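Local atomic coordinates of internalin C2 (Listeria monocytogenes serotype 4b str. F2365, PDB entry 4FHO), a protein that probably mediates protein recognition at the bacterial surface through leucine-rich repeats, and may serve in adhesion to or invasion of host cells. Residues Glu97-Pro102 / Thr117-Ser122; Leu140-Asn145 / Leu162-Asn167. All coordinates share one frame; numbering follows the deposited sequence.

Contact 1: Glu97-Pro102 / Thr117-Ser122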
loop_
_atom_site.group_PDB
_atom_site.type_symbol
_atom_site.label_atom_id
_atom_site.label_comp_id
_atom_site.label_asym_id
_atom_site.label_seq_id
_atom_site.Cartn_x
_atom_site.Cartn_y
_atom_site.Cartn_z
ATOM N N GLU A 97 3.647 3.475 -1.967
ATOM C CA GLU A 97 2.461 4.261 -2.339
ATOM C C GLU A 97 2.230 4.098 -3.829
ATOM O O GLU A 97 2.982 4.632 -4.646
ATOM C CB GLU A 97 2.631 5.737 -1.973
ATOM C CG GLU A 97 2.744 5.984 -0.463
ATOM C CD GLU A 97 3.025 7.452 -0.103
ATOM O OE1 GLU A 97 2.548 8.368 -0.812
ATOM O OE2 GLU A 97 3.724 7.692 0.899
ATOM N N LEU A 98 1.194 3.336 -4.169
ATOM C CA LEU A 98 0.840 3.008 -5.546
ATOM C C LEU A 98 -0.553 3.453 -5.956
ATOM O O LEU A 98 -1.034 3.051 -7.027
ATOM C CB LEU A 98 1.016 1.503 -5.742
ATOM C CG LEU A 98 2.450 0.981 -5.719
ATOM C CD1 LEU A 98 2.405 -0.534 -5.761
ATOM C CD2 LEU A 98 3.245 1.543 -6.893
ATOM N N SER A 99 -1.178 4.301 -5.130
ATOM C CA SER A 99 -2.517 4.868 -5.365
ATOM C C SER A 99 -2.725 5.411 -6.798
ATOM O O SER A 99 -1.881 6.131 -7.300
ATOM C CB SER A 99 -2.774 5.998 -4.347
ATOM O OG SER A 99 -3.929 6.757 -4.676
ATOM N N GLY A 100 -3.844 5.054 -7.426
ATOM C CA GLY A 100 -4.199 5.542 -8.768
ATOM C C GLY A 100 -3.625 4.773 -9.959
ATOM O O GLY A 100 -4.038 5.023 -11.085
ATOM N N ASN A 101 -2.686 3.845 -9.727
ATOM C CA ASN A 101 -2.064 3.083 -10.795
ATOM C C ASN A 101 -2.968 1.934 -11.222
ATOM O O ASN A 101 -3.539 1.281 -10.371
ATOM C CB ASN A 101 -0.685 2.521 -10.384
ATOM C CG ASN A 101 0.386 3.593 -10.319
ATOM O OD1 ASN A 101 0.957 3.974 -11.335
ATOM N ND2 ASN A 101 0.656 4.093 -9.115
ATOM N N PRO A 102 -3.059 1.646 -12.534
ATOM C CA PRO A 102 -3.938 0.557 -13.004
ATOM C C PRO A 102 -3.312 -0.828 -12.767
ATOM O O PRO A 102 -2.971 -1.522 -13.723
ATOM C CB PRO A 102 -4.069 0.875 -14.502
ATOM C CG PRO A 102 -2.755 1.439 -14.843
ATOM C CD PRO A 102 -2.406 2.316 -13.671
ATOM N N THR A 117 3.728 0.441 5.555
ATOM C CA THR A 117 2.663 1.331 5.031
ATOM C C THR A 117 2.460 1.011 3.556
ATOM O O THR A 117 3.421 1.059 2.774
ATOM C CB THR A 117 3.037 2.810 5.237
ATOM O OG1 THR A 117 3.154 3.089 6.642
ATOM C CG2 THR A 117 2.013 3.796 4.578
ATOM N N LEU A 118 1.223 0.666 3.190
ATOM C CA LEU A 118 0.877 0.286 1.827
ATOM C C LEU A 118 -0.369 1.031 1.367
ATOM O O LEU A 118 -1.403 0.941 2.021
ATOM C CB LEU A 118 0.641 -1.225 1.760
ATOM C CG LEU A 118 0.264 -1.843 0.422
ATOM C CD1 LEU A 118 1.297 -1.446 -0.617
ATOM C CD2 LEU A 118 0.189 -3.365 0.543
ATOM N N ASP A 119 -0.262 1.778 0.276
ATOM C CA ASP A 119 -1.408 2.504 -0.299
ATOM C C ASP A 119 -1.766 1.936 -1.669
ATOM O O ASP A 119 -1.051 2.166 -2.654
ATOM C CB ASP A 119 -1.127 3.998 -0.379
ATOM C CG ASP A 119 -2.354 4.831 -0.762
ATOM O OD1 ASP A 119 -3.420 4.306 -1.165
ATOM O OD2 ASP A 119 -2.242 6.057 -0.663
ATOM N N LEU A 120 -2.910 1.251 -1.717
ATOM C CA LEU A 120 -3.454 0.653 -2.937
ATOM C C LEU A 120 -4.820 1.250 -3.331
ATOM O O LEU A 120 -5.617 0.609 -4.033
ATOM C CB LEU A 120 -3.522 -0.875 -2.790
ATOM C CG LEU A 120 -2.188 -1.585 -2.561
ATOM C CD1 LEU A 120 -2.484 -3.030 -2.175
ATOM C CD2 LEU A 120 -1.253 -1.480 -3.773
ATOM N N THR A 121 -5.051 2.509 -2.927
ATOM C CA THR A 121 -6.237 3.279 -3.313
ATOM C C THR A 121 -6.385 3.365 -4.840
ATOM O O THR A 121 -5.435 3.672 -5.500
ATOM C CB THR A 121 -6.190 4.699 -2.710
ATOM O OG1 THR A 121 -6.046 4.604 -1.272
ATOM C CG2 THR A 121 -7.449 5.499 -3.087
ATOM N N SER A 122 -7.559 3.036 -5.373
ATOM C CA SER A 122 -7.873 3.195 -6.814
ATOM C C SER A 122 -6.866 2.481 -7.710
ATOM O O SER A 122 -6.251 3.111 -8.566
ATOM C CB SER A 122 -7.958 4.694 -7.190
ATOM O OG SER A 122 -8.866 5.372 -6.361
#
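A chi1 of -171° swings the Asp119 carboxylate away from its own amide nitrogen and lays it against the side chain of Ser99, whose chi1 of 169° sets OG beside Thr121. They belong to adjoining coils of a leucine-rich repeat solenoid, where each turn adds one short parallel strand; the parallel pair Glu97 and Asp119 ends the run of strand 95-97 beside strand 117-119. Ser99 CB sits 3.7 Å from Asp119 OD1, while Ser99 OG packs on Thr121 CB at 3.6 Å. The carboxylate is held by its own segment: OD1 accepts both Thr121 OG1, from the syn side, and Thr121 N, which closes an Asx turn and fixes the rotation of the acid. Glu97 OE1 lies 5.3 Å from Asp119 OD2, a separation of like charges without contact. On the buried face, Leu98 CB meets Leu120 CD2 at 4.2 Å. Beyond the strands the chain of 97-102 bends in a type II turn from Leu98 to Asn101. Asn101 ND2 donates to Leu98 O from above the carbonyl plane and also to Leu76 O of the preceding coil. Two backbone bonds run between 97-102 and 117-122: Leu98 N to Asp119 O at 3.0 Å and, at the turn, Gly100 N to Thr121 O at 2.9 Å, with an N-H...O angle of 157°.

Contact 2: Leu140-Asn145 / Leu162-Asn167; sequences LYLDLN and LSIGNN
The Leu142 carbonyl is approached on its two opposite faces by amides, Asn167 ND2 coming across the contact at 2.8 Å and Asn145 ND2 from its own segment, each donor standing well above the carbonyl plane; Asn145 ND2 also donates to Leu120 O of the preceding coil. Asn167 keeps its bond close to its own amide plane, and the same nitrogen also donates to Ile164 O, so two carbonyls hold the amide's rotation; its OD1 is taken up by Ile147 N. A chi1 of -55°, with CG opposite the carbonyl carbon, brings the Asp143 carboxylate to Ser163, whose OG lies 2.7 Å from Asp143 OD1 and from Asp143 OD2; OD1 also receives a weak bond from Gly165 N. The Tyr141 ring meets Ser163 CB obliquely, with CD2 at 4.1 Å. Asn145 and Asn167 are rungs of the asparagine ladder of a leucine-rich repeat solenoid, tying successive coils where the backbone leaves the parallel strands. At the strand ends, Ser163 N donates to Leu140 O at 3.0 Å and Leu142 N to Ser163 O at 2.7 Å. Leu140 and Leu162 lie side by side on the hydrophobic face, CD2 to CD1 4.0 Å apart. At the solvent side Leu144 CD2 rests on Asn166 CB at 3.6 Å.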
loop_
_atom_site.group_PDB
_atom_site.type_symbol
_atom_site.label_atom_id
_atom_site.label_comp_id
_atom_site.label_asym_id
_atom_site.label_seq_id
_atom_site.Cartn_x
_atom_site.Cartn_y
_atom_site.Cartn_z
ATOM N N LEU A 140 -2.766 0.427 6.015
ATOM C CA LEU A 140 -3.223 -0.134 4.759
ATOM C C LEU A 140 -4.382 0.671 4.200
ATOM O O LEU A 140 -5.395 0.815 4.874
ATOM C CB LEU A 140 -3.611 -1.603 4.954
ATOM C CG LEU A 140 -4.048 -2.368 3.698
ATOM C CD1 LEU A 140 -3.017 -2.295 2.555
ATOM C CD2 LEU A 140 -4.363 -3.823 4.043
ATOM N N TYR A 141 -4.217 1.202 2.983
ATOM C CA TYR A 141 -5.314 1.841 2.246
ATOM C C TYR A 141 -5.754 0.945 1.092
ATOM O O TYR A 141 -4.985 0.701 0.166
ATOM C CB TYR A 141 -4.911 3.208 1.689
ATOM C CG TYR A 141 -4.291 4.192 2.651
ATOM C CD1 TYR A 141 -2.918 4.168 2.926
ATOM C CD2 TYR A 141 -5.061 5.206 3.250
ATOM C CE1 TYR A 141 -2.331 5.105 3.799
ATOM C CE2 TYR A 141 -4.486 6.135 4.132
ATOM C CZ TYR A 141 -3.124 6.083 4.395
ATOM O OH TYR A 141 -2.545 6.992 5.243
ATOM N N LEU A 142 -7.015 0.523 1.120
ATOM C CA LEU A 142 -7.621 -0.290 0.063
ATOM C C LEU A 142 -8.845 0.369 -0.596
ATOM O O LEU A 142 -9.603 -0.300 -1.284
ATOM C CB LEU A 142 -8.000 -1.645 0.665
ATOM C CG LEU A 142 -6.830 -2.545 1.083
ATOM C CD1 LEU A 142 -7.334 -3.843 1.724
ATOM C CD2 LEU A 142 -5.886 -2.885 -0.065
ATOM N N ASP A 143 -8.984 1.688 -0.443
ATOM C CA ASP A 143 -10.188 2.427 -0.858
ATOM C C ASP A 143 -10.349 2.492 -2.358
ATOM O O ASP A 143 -9.363 2.487 -3.064
ATOM C CB ASP A 143 -10.144 3.880 -0.366
ATOM C CG ASP A 143 -9.932 3.965 1.115
ATOM O OD1 ASP A 143 -10.912 3.875 1.866
ATOM O OD2 ASP A 143 -8.759 4.035 1.518
ATOM N N LEU A 144 -11.598 2.557 -2.820
ATOM C CA LEU A 144 -11.924 2.836 -4.235
ATOM C C LEU A 144 -11.444 1.701 -5.180
ATOM O O LEU A 144 -10.867 1.940 -6.232
ATOM C CB LEU A 144 -11.408 4.221 -4.656
ATOM C CG LEU A 144 -11.954 5.422 -3.843
ATOM C CD1 LEU A 144 -11.017 6.635 -3.870
ATOM C CD2 LEU A 144 -13.300 5.764 -4.430
ATOM N N ASN A 145 -11.678 0.474 -4.753
ATOM C CA ASN A 145 -11.425 -0.733 -5.524
ATOM C C ASN A 145 -12.747 -1.513 -5.635
ATOM O O ASN A 145 -13.826 -0.927 -5.492
ATOM C CB ASN A 145 -10.264 -1.478 -4.846
ATOM C CG ASN A 145 -8.935 -0.771 -5.056
ATOM O OD1 ASN A 145 -8.527 -0.571 -6.173
ATOM N ND2 ASN A 145 -8.280 -0.371 -3.979
ATOM N N LEU A 162 -6.715 0.995 8.957
ATOM C CA LEU A 162 -7.263 0.254 7.812
ATOM C C LEU A 162 -8.338 1.098 7.145
ATOM O O LEU A 162 -9.320 1.454 7.782
ATOM C CB LEU A 162 -7.846 -1.096 8.236
ATOM C CG LEU A 162 -8.500 -1.993 7.164
ATOM C CD1 LEU A 162 -7.554 -2.288 5.993
ATOM C CD2 LEU A 162 -9.024 -3.298 7.750
ATOM N N SER A 163 -8.164 1.366 5.852
ATOM C CA SER A 163 -9.119 2.112 5.071
ATOM C C SER A 163 -9.602 1.224 3.926
ATOM O O SER A 163 -8.815 0.844 3.067
ATOM C CB SER A 163 -8.442 3.381 4.569
ATOM O OG SER A 163 -9.381 4.281 4.088
ATOM N N ILE A 164 -10.901 0.919 3.925
ATOM C CA ILE A 164 -11.548 0.029 2.949
ATOM C C ILE A 164 -12.820 0.633 2.333
ATOM O O ILE A 164 -13.649 -0.094 1.785
ATOM C CB ILE A 164 -11.863 -1.355 3.576
ATOM C CG1 ILE A 164 -12.731 -1.219 4.833
ATOM C CG2 ILE A 164 -10.569 -2.109 3.879
ATOM C CD1 ILE A 164 -13.365 -2.524 5.272
ATOM N N GLY A 165 -12.939 1.962 2.355
ATOM C CA GLY A 165 -14.106 2.657 1.810
ATOM C C GLY A 165 -14.281 2.493 0.314
ATOM O O GLY A 165 -13.319 2.232 -0.380
ATOM N N ASN A 166 -15.520 2.570 -0.167
ATOM C CA ASN A 166 -15.850 2.385 -1.593
ATOM C C ASN A 166 -15.345 1.042 -2.140
ATOM O O ASN A 166 -14.517 0.997 -3.046
ATOM C CB ASN A 166 -15.344 3.572 -2.431
ATOM C CG ASN A 166 -15.950 4.888 -1.996
ATOM O OD1 ASN A 166 -17.053 5.228 -2.401
ATOM N ND2 ASN A 166 -15.237 5.626 -1.170
ATOM N N ASN A 167 -15.770 -0.035 -1.490
ATOM C CA ASN A 167 -15.535 -1.396 -1.959
ATOM C C ASN A 167 -16.891 -2.131 -1.927
ATOM O O ASN A 167 -17.928 -1.469 -1.931
ATOM C CB ASN A 167 -14.409 -2.025 -1.112
ATOM C CG ASN A 167 -13.032 -1.635 -1.590
ATOM O OD1 ASN A 167 -12.618 -2.065 -2.644
ATOM N ND2 ASN A 167 -12.318 -0.808 -0.823
#

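Both contacts join successive coils of one solenoid, in series along the chain, and their centres lie about 10 Å apart. They share a boundary in the parallel sheet, where strand 117-119 of contact 1 neighbours strand 139-141 of contact 2. Leu120 N meets Tyr141 O at 2.9 Å and Leu120 O meets Asn145 ND2 at 2.8 Å, both probable hydrogen bonds, so Asn145 carries the ladder back to the coil of contact 1, where Thr123 takes the asparagine position. Contact 1 is partly buried and binds across its gap by backbone bonds; contact 2 is more deeply buried and adds side-chain bonds from an aspartate, a serine and an asparagine. The aspartates differ accordingly: Asp119 makes an Asx turn, Asp143 reaches the next coil.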